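Local coordinates for coelenterazine-binding protein with bound coelenterazine (Renilla muelleri, PDB 2HPS) that binds the luciferin coelenterazine and probably, once calcium is bound, makes it available for reaction with luciferase and oxygen, at residues 53-56 and 57-60; 75-78 and 79-82. All coordinates share one frame; numbering follows the deposited sequence. Where two conformers were deposited one is given.

Contact 1 (53-56 and 57-60); sequences KAEE and TRQE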
ATOM      1  N   LYS A  53     -15.579 -11.273  -4.477  1.00 25.52           N
ATOM      2  CA  LYS A  53     -14.176 -10.883  -4.247  1.00 24.73           C
ATOM      3  C   LYS A  53     -14.018  -9.366  -4.195  1.00 23.79           C
ATOM      4  O   LYS A  53     -13.273  -8.844  -3.362  1.00 23.09           O
ATOM      5  CB  LYS A  53     -13.245 -11.485  -5.303  1.00 25.25           C
ATOM      6  CG  LYS A  53     -12.931 -12.972  -5.080  1.00 26.17           C
ATOM      7  CD  LYS A  53     -12.279 -13.209  -3.709  1.00 28.26           C
ATOM      8  CE  LYS A  53     -11.930 -14.681  -3.477  1.00 29.39           C
ATOM      9  NZ  LYS A  53     -11.251 -14.881  -2.158  1.00 31.66           N
ATOM     10  N   ALA A  54     -14.736  -8.665  -5.067  1.00 22.67           N
ATOM     11  CA  ALA A  54     -14.725  -7.199  -5.041  1.00 22.21           C
ATOM     12  C   ALA A  54     -15.206  -6.671  -3.683  1.00 21.74           C
ATOM     13  O   ALA A  54     -14.605  -5.742  -3.131  1.00 21.16           O
ATOM     14  CB  ALA A  54     -15.559  -6.626  -6.195  1.00 21.82           C
ATOM     15  N   GLU A  55     -16.262  -7.277  -3.124  1.00 21.31           N
ATOM     16  CA  GLU A  55     -16.777  -6.828  -1.832  1.00 21.13           C
ATOM     17  C   GLU A  55     -15.808  -7.166  -0.693  1.00 20.34           C
ATOM     18  O   GLU A  55     -15.650  -6.377   0.232  1.00 20.37           O
ATOM     19  CB  GLU A  55     -18.190  -7.380  -1.547  1.00 21.59           C
ATOM     20  CG  GLU A  55     -18.809  -6.927  -0.201  1.00 23.12           C
ATOM     21  CD  GLU A  55     -19.067  -5.410  -0.093  1.00 25.15           C
ATOM     22  OE1 GLU A  55     -18.864  -4.656  -1.081  1.00 27.11           O
ATOM     23  OE2 GLU A  55     -19.483  -4.968   1.000  1.00 26.74           O
ATOM     24  N   GLU A  56     -15.167  -8.336  -0.757  1.00 19.48           N
ATOM     25  CA  GLU A  56     -14.167  -8.701   0.247  1.00 19.91           C
ATOM     26  C   GLU A  56     -13.022  -7.665   0.243  1.00 18.09           C
ATOM     27  O   GLU A  56     -12.550  -7.236   1.301  1.00 17.77           O
ATOM     28  CB  GLU A  56     -13.626 -10.101  -0.042  1.00 19.92           C
ATOM     29  CG  GLU A  56     -14.606 -11.219   0.281  1.00 22.94           C
ATOM     30  CD  GLU A  56     -14.140 -12.580  -0.221  1.00 24.89           C
ATOM     31  OE1 GLU A  56     -12.911 -12.790  -0.375  1.00 30.38           O
ATOM     32  OE2 GLU A  56     -15.012 -13.457  -0.463  1.00 32.27           O
ATOM     33  N   THR A  57     -12.618  -7.255  -0.953  1.00 17.40           N
ATOM     34  CA  THR A  57     -11.577  -6.219  -1.115  1.00 17.40           C
ATOM     35  C   THR A  57     -12.051  -4.897  -0.507  1.00 16.74           C
ATOM     36  O   THR A  57     -11.340  -4.292   0.308  1.00 15.58           O
ATOM     37  CB  THR A  57     -11.184  -6.023  -2.594  1.00 17.10           C
ATOM     38  OG1 THR A  57     -10.795  -7.290  -3.150  1.00 19.44           O
ATOM     39  CG2 THR A  57     -10.021  -5.014  -2.740  1.00 17.85           C
ATOM     40  N   ARG A  58     -13.265  -4.467  -0.856  1.00 15.90           N
ATOM     41  CA  ARG A  58     -13.841  -3.265  -0.225  1.00 16.47           C
ATOM     42  C   ARG A  58     -13.893  -3.362   1.314  1.00 16.30           C
ATOM     43  O   ARG A  58     -13.520  -2.427   2.016  1.00 15.25           O
ATOM     44  CB  ARG A  58     -15.227  -2.954  -0.815  0.65 16.62           C
ATOM     45  CG  ARG A  58     -15.620  -1.468  -0.726  0.65 17.46           C
ATOM     46  CD  ARG A  58     -17.060  -1.211  -1.219  0.65 17.03           C
ATOM     47  NE  ARG A  58     -18.055  -1.966  -0.442  0.65 18.37           N
ATOM     48  CZ  ARG A  58     -18.748  -1.480   0.584  0.65 18.05           C
ATOM     49  NH1 ARG A  58     -18.588  -0.211   0.974  0.65 19.90           N
ATOM     50  NH2 ARG A  58     -19.613  -2.262   1.224  0.65 20.13           N
ATOM     51  N   GLN A  59     -14.364  -4.495   1.840  1.00 16.02           N
ATOM     52  CA  GLN A  59     -14.481  -4.666   3.275  1.00 16.52           C
ATOM     53  C   GLN A  59     -13.116  -4.590   3.975  1.00 15.76           C
ATOM     54  O   GLN A  59     -13.011  -4.026   5.063  1.00 15.72           O
ATOM     55  CB  GLN A  59     -15.202  -5.978   3.595  1.00 17.56           C
ATOM     56  CG  GLN A  59     -16.708  -5.905   3.303  1.00 19.88           C
ATOM     57  CD  GLN A  59     -17.432  -4.860   4.149  1.00 23.43           C
ATOM     58  OE1 GLN A  59     -17.114  -4.660   5.323  1.00 26.28           O
ATOM     59  NE2 GLN A  59     -18.412  -4.182   3.547  1.00 22.71           N
ATOM     60  N   GLU A  60     -12.080  -5.116   3.323  1.00 15.51           N
ATOM     61  CA  GLU A  60     -10.748  -5.070   3.939  1.00 15.82           C
ATOM     62  C   GLU A  60     -10.264  -3.627   3.957  1.00 15.43           C
ATOM     63  O   GLU A  60      -9.742  -3.155   4.978  1.00 15.64           O
ATOM     64  CB  GLU A  60      -9.745  -6.003   3.246  1.00 16.17           C
ATOM     65  CG  GLU A  60      -8.336  -6.011   3.900  1.00 17.42           C
ATOM     66  CD  GLU A  60      -8.301  -6.446   5.390  1.00 21.21           C
ATOM     67  OE1 GLU A  60      -9.315  -6.927   5.977  1.00 21.61           O
ATOM     68  OE2 GLU A  60      -7.222  -6.292   6.003  1.00 22.60           O
TER

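Contact 2 (75-78 and 79-82); sequences RISV and EEAA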
ATOM      1  N   ARG A  75     -13.302  14.096   7.118  1.00 28.46           N
ATOM      2  CA  ARG A  75     -12.294  14.441   6.150  1.00 27.90           C
ATOM      3  C   ARG A  75     -11.135  14.830   7.038  1.00 26.67           C
ATOM      4  O   ARG A  75     -11.285  15.710   7.886  1.00 26.98           O
ATOM      5  CB  ARG A  75     -12.806  15.627   5.327  1.00 28.71           C
ATOM      6  CG  ARG A  75     -11.814  16.276   4.410  1.00 30.90           C
ATOM      7  CD  ARG A  75     -12.521  17.284   3.525  1.00 34.21           C
ATOM      8  NE  ARG A  75     -11.595  17.952   2.614  1.00 37.85           N
ATOM      9  CZ  ARG A  75     -11.004  19.119   2.865  1.00 39.84           C
ATOM     10  NH1 ARG A  75     -11.247  19.763   4.004  1.00 40.43           N
ATOM     11  NH2 ARG A  75     -10.171  19.644   1.970  1.00 40.96           N
ATOM     12  N   ILE A  76     -10.006  14.132   6.918  1.00 24.36           N
ATOM     13  CA  ILE A  76      -8.836  14.432   7.746  1.00 22.75           C
ATOM     14  C   ILE A  76      -7.627  14.687   6.859  1.00 21.90           C
ATOM     15  O   ILE A  76      -7.614  14.273   5.696  1.00 20.84           O
ATOM     16  CB  ILE A  76      -8.537  13.334   8.815  1.00 23.36           C
ATOM     17  CG1 ILE A  76      -8.179  11.997   8.167  1.00 22.34           C
ATOM     18  CG2 ILE A  76      -9.739  13.150   9.774  1.00 22.98           C
ATOM     19  CD1 ILE A  76      -7.693  10.941   9.209  1.00 22.68           C
ATOM     20  N   SER A  77      -6.637  15.397   7.397  1.00 20.50           N
ATOM     21  CA  SER A  77      -5.410  15.692   6.652  1.00 19.87           C
ATOM     22  C   SER A  77      -4.608  14.431   6.360  1.00 19.59           C
ATOM     23  O   SER A  77      -4.696  13.442   7.090  1.00 18.15           O
ATOM     24  CB  SER A  77      -4.524  16.675   7.415  1.00 19.72           C
ATOM     25  OG  SER A  77      -3.950  16.089   8.573  1.00 19.67           O
ATOM     26  N   VAL A  78      -3.801  14.476   5.308  1.00 19.36           N
ATOM     27  CA  VAL A  78      -2.890  13.360   5.056  1.00 19.60           C
ATOM     28  C   VAL A  78      -1.907  13.107   6.209  1.00 19.69           C
ATOM     29  O   VAL A  78      -1.603  11.958   6.501  1.00 19.76           O
ATOM     30  CB  VAL A  78      -2.158  13.473   3.693  1.00 19.10           C
ATOM     31  CG1 VAL A  78      -3.187  13.488   2.554  1.00 18.96           C
ATOM     32  CG2 VAL A  78      -1.242  14.710   3.654  1.00 21.88           C
ATOM     33  N   GLU A  79      -1.438  14.157   6.893  1.00 20.58           N
ATOM     34  CA  GLU A  79      -0.517  13.907   8.015  1.00 20.96           C
ATOM     35  C   GLU A  79      -1.234  13.346   9.251  1.00 19.90           C
ATOM     36  O   GLU A  79      -0.646  12.526   9.968  1.00 19.75           O
ATOM     37  CB  GLU A  79       0.428  15.097   8.332  1.00 22.05           C
ATOM     38  CG  GLU A  79       1.417  14.905   9.545  1.00 23.63           C
ATOM     39  CD  GLU A  79       2.480  13.767   9.424  1.00 31.21           C
ATOM     40  OE1 GLU A  79       3.178  13.505  10.439  1.00 32.42           O
ATOM     41  OE2 GLU A  79       2.659  13.141   8.352  1.00 32.59           O
ATOM     42  N   GLU A  80      -2.490  13.743   9.483  1.00 19.80           N
ATOM     43  CA  GLU A  80      -3.266  13.148  10.584  1.00 19.60           C
ATOM     44  C   GLU A  80      -3.490  11.646  10.338  1.00 17.94           C
ATOM     45  O   GLU A  80      -3.331  10.831  11.258  1.00 17.38           O
ATOM     46  CB  GLU A  80      -4.601  13.860  10.796  1.00 19.86           C
ATOM     47  CG  GLU A  80      -5.388  13.368  12.015  1.00 22.17           C
ATOM     48  CD  GLU A  80      -6.626  14.214  12.314  1.00 22.97           C
ATOM     49  OE1 GLU A  80      -6.586  15.444  12.092  1.00 27.08           O
ATOM     50  OE2 GLU A  80      -7.637  13.651  12.776  1.00 27.89           O
ATOM     51  N   ALA A  81      -3.837  11.291   9.101  1.00 16.91           N
ATOM     52  CA  ALA A  81      -3.985   9.881   8.730  1.00 16.17           C
ATOM     53  C   ALA A  81      -2.661   9.127   8.856  1.00 15.82           C
ATOM     54  O   ALA A  81      -2.643   7.970   9.297  1.00 15.21           O
ATOM     55  CB  ALA A  81      -4.546   9.755   7.313  1.00 16.02           C
ATOM     56  N   ALA A  82      -1.558   9.783   8.475  1.00 15.22           N
ATOM     57  CA  ALA A  82      -0.222   9.194   8.628  1.00 14.99           C
ATOM     58  C   ALA A  82       0.108   8.891  10.100  1.00 14.72           C
ATOM     59  O   ALA A  82       0.603   7.822  10.430  1.00 14.74           O
ATOM     60  CB  ALA A  82       0.861  10.089   7.988  1.00 15.38           C
TER
HETATM   61  O   HOH W   1      -7.113  16.780   9.891  1.00 26.47           O

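Contact 1 (53-56 and 57-60)
In the conformer given here, one of two deposited for R58, the carboxylate of E55 and the guanidinium of R58 form a side-on, two-pronged salt bridge one turn apart on the helix. R58 NE donates to E55 OE1 at 2.9 Å, with the oxygen lying in the guanidinium plane, and R58 NH2 donates to the syn lone pair of E55 OE2 at 2.7 Å. The two planar groups are turned 34° from each other, so the pairing is twisted rather than flat. With its CG anti to the backbone N (chi1 -179°) and the chain bent at chi2, E55 folds forward along the helix toward both R58 and Q59.

A hydrogen bond from the Q59 amide adds to this grip. Q59 NE2 reaches E55 OE2 at 2.9 Å from above the carboxylate plane, and this one oxygen therefore takes two donors. With E55 cut back to an alanine, the R58 guanidinium is likely to lose this carboxylate mate and the Q59 amide to be freer to turn. On another side of the helix, K53 NZ meets E56 OE1 at 3.2 Å in a second salt bridge.

The backbone keeps the regular i to i+4 pattern, from T57 N to K53 O through E60 N to E56 O.

In the same conformer R58 NH1 forms a further salt bridge with E37 of helix 33-47, whose A40 and I43 touch T57, while A54 packs on A44. Helix 102-111 borders the same stretch through I106, which meets T57 and E60, and the E60 carboxylate pairs with R63 farther along its own helix.

Contact 2 (75-78 and 79-82)
S77 caps the helix that starts at V78: its OG accepts from E80 N at 2.9 Å, the N-cap bond to the third residue beyond it. The hydroxyl oxygen sits between the backbone N and the carbonyl carbon (chi1 70°), a rotamer that brings it to the E80 amide and to 3.2 Å from E80 CB. The S77 carbonyl joins in as well, taking A81 N at 3.1 Å in a nearly straight bond, and V78 O receives A82 N as the helical pattern sets in. One residue thus holds the opening turn by both its side chain and its backbone.

A water closes a second link between S77 and E80. It accepts from S77 N at 2.9 Å and donates to E80 OE1 at 2.6 Å, so the extended E80 side chain reaches the cap residue by way of the water. The negative charge of E80 near the helix N terminus is likely to suit the helix dipole.

Packing lies around these polar links. The I76 and E80 side chains cross at about a right angle, with I76 CG2 3.7 Å from E80 OE2, so the aliphatic branch lies against the carboxylate. The other branch of I76 runs toward the helix, where CD1 rests against A81 CB at 3.9 Å.

This is the strand-to-helix junction of an EF-hand. Strand 75-77 pairs antiparallel with strand 30-32, I76 bonding to I31 through the backbone, while V78, A81 and A82 pack on helix 6-21 through K17, M20 and M16.

Overall arrangement
From the N terminus, helix 6-21, strand 30-32 and helix 33-47 come first, and the later segments pack against them. Contact 1 follows on helix 51-68, and contact 2 where strand 75-77 passes into helix 78-91. Each is confined to consecutive residues, so neither closes a long loop; they stand in series, without nesting or crossing. Both belong to the second EF-hand, contact 1 on its first helix and contact 2 at the entry to its second. Their centres are 23 Å apart and they do not touch. Contact 1 sets the entering helix against the first and third hands, whereas contact 2 lays the strand and exiting helix on the first.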